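Local coordinates for hypothetical protein PA5202 (Pseudomonas aeruginosa, PDB 1ZKI) that adopts the hotdog fold of the thioesterases and probably hydrolyses acyl-CoA thioesters, at residues S76-C81 with G126-L131. Numbering follows the deposited sequence.
Sequences SVTLEC and GTFAQL
The carbonyl oxygen of T127 is gripped by two backbone amides in succession, L79 N at 2.8 Å and E80 N at 3.3 Å. L79 and E80 together thus face a single residue of the neighbouring strand, which is a classic beta bulge, and the antiparallel register slips by one there. T127 N completes the bulge by donating to E80 O. Toward the other end, V77 and A129 form a regular hydrogen-bonded pair, A129 N lying 2.8 Å from V77 O.

Above the bulge the E80 side chain folds back over T127. With CG between the backbone N and the carbonyl carbon (chi1 63°) and the chain bent again at chi2, OE2 accepts from T127 OG1 at 2.5 Å through its anti lone pair. Both groups also reach the second subunit, E80 OE2 in a salt bridge with its K82 and T127 OG1 in a hydrogen bond with its N84. Alongside them, A129 CB lies 3.8 Å from L79 CG, while V77 CG1 meets L131 CD1 at 3.7 Å.

On the face that carries S76, the F128 ring slides beneath the neighbouring strand, with T78 CA over one face in a CH-pi contact, 4.0 Å from the ring centroid. T78 OG1 comes to 3.3 Å from F128 CE1, but its polar partner is D59 of helix 51-70, just as S76 OG is hydrogen-bonded to H70. The ring also packs on C66 of that helix, the long helix that the hotdog sheet wraps.

Strands 76-85 and 119-130 therefore present two chemically distinct faces: one joins the central helix through an aromatic ring and hydroxyls, and the other carries at the bulge a carboxylate-hydroxyl pair whose two bonded oxygens each take a further partner from the second subunit.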
# COMPACT_ATOMS: atom_id res chain seq x y z
N SER A 76 -20.29 1.93 -1.49
CA SER A 76 -19.15 1.66 -2.36
C SER A 76 -18.92 0.15 -2.36
O SER A 76 -19.34 -0.54 -1.43
CB SER A 76 -17.89 2.40 -1.89
OG SER A 76 -17.65 2.17 -0.51
N VAL A 77 -18.27 -0.35 -3.41
CA VAL A 77 -17.95 -1.77 -3.52
C VAL A 77 -16.50 -1.93 -3.96
O VAL A 77 -15.97 -1.07 -4.68
CB VAL A 77 -18.88 -2.52 -4.51
CG1 VAL A 77 -20.34 -2.46 -4.02
CG2 VAL A 77 -18.77 -1.94 -5.92
N THR A 78 -15.86 -3.00 -3.51
CA THR A 78 -14.48 -3.26 -3.88
C THR A 78 -14.35 -3.54 -5.39
O THR A 78 -15.04 -4.44 -5.92
CB THR A 78 -13.92 -4.47 -3.11
OG1 THR A 78 -14.34 -4.41 -1.73
CG2 THR A 78 -12.39 -4.51 -3.20
N LEU A 79 -13.50 -2.78 -6.08
CA LEU A 79 -13.13 -3.13 -7.45
C LEU A 79 -11.98 -4.15 -7.44
O LEU A 79 -11.99 -5.12 -8.20
CB LEU A 79 -12.69 -1.91 -8.27
CG LEU A 79 -13.73 -0.93 -8.79
CD1 LEU A 79 -12.99 0.19 -9.50
CD2 LEU A 79 -14.71 -1.63 -9.74
N GLU A 80 -10.97 -3.88 -6.61
CA GLU A 80 -9.78 -4.74 -6.56
C GLU A 80 -9.03 -4.49 -5.28
O GLU A 80 -9.21 -3.45 -4.66
CB GLU A 80 -8.85 -4.47 -7.77
CG GLU A 80 -8.25 -3.05 -7.84
CD GLU A 80 -6.98 -2.89 -6.98
OE1 GLU A 80 -6.21 -3.86 -6.86
OE2 GLU A 80 -6.77 -1.78 -6.42
N CYS A 81 -8.18 -5.42 -4.89
CA CYS A 81 -7.33 -5.25 -3.71
C CYS A 81 -6.09 -6.10 -3.86
O CYS A 81 -6.13 -7.15 -4.51
CB CYS A 81 -8.10 -5.68 -2.45
SG CYS A 81 -7.27 -5.18 -0.93
N GLY A 126 -6.20 -1.07 -2.00
CA GLY A 126 -7.30 -1.43 -2.91
C GLY A 126 -8.05 -0.23 -3.45
O GLY A 126 -7.81 0.92 -3.02
N THR A 127 -8.98 -0.51 -4.36
CA THR A 127 -9.70 0.53 -5.07
C THR A 127 -11.16 0.16 -4.94
O THR A 127 -11.55 -0.99 -5.17
CB THR A 127 -9.30 0.57 -6.55
OG1 THR A 127 -7.88 0.48 -6.66
CG2 THR A 127 -9.81 1.88 -7.24
N PHE A 128 -11.97 1.15 -4.58
CA PHE A 128 -13.42 0.99 -4.44
C PHE A 128 -14.13 1.84 -5.48
O PHE A 128 -13.63 2.91 -5.89
CB PHE A 128 -13.84 1.39 -3.02
CG PHE A 128 -13.60 0.32 -1.99
CD1 PHE A 128 -14.68 -0.34 -1.41
CD2 PHE A 128 -12.32 -0.06 -1.63
CE1 PHE A 128 -14.48 -1.34 -0.46
CE2 PHE A 128 -12.09 -1.08 -0.69
CZ PHE A 128 -13.18 -1.72 -0.10
N ALA A 129 -15.30 1.39 -5.93
CA ALA A 129 -16.09 2.17 -6.87
C ALA A 129 -17.16 2.87 -6.03
O ALA A 129 -17.82 2.24 -5.20
CB ALA A 129 -16.71 1.27 -7.92
N GLN A 130 -17.25 4.18 -6.20
CA GLN A 130 -18.27 4.98 -5.52
C GLN A 130 -19.61 4.76 -6.21
O GLN A 130 -19.74 5.05 -7.40
CB GLN A 130 -17.88 6.47 -5.54
CG GLN A 130 -18.87 7.40 -4.83
CD GLN A 130 -18.91 7.15 -3.33
OE1 GLN A 130 -17.93 7.39 -2.63
NE2 GLN A 130 -20.05 6.65 -2.83
N LEU A 131 -20.57 4.21 -5.47
CA LEU A 131 -21.92 4.01 -6.01
C LEU A 131 -22.80 5.20 -5.65
O LEU A 131 -22.38 6.09 -4.90
CB LEU A 131 -22.53 2.69 -5.52
CG LEU A 131 -21.75 1.41 -5.83
CD1 LEU A 131 -22.50 0.19 -5.35
CD2 LEU A 131 -21.41 1.30 -7.33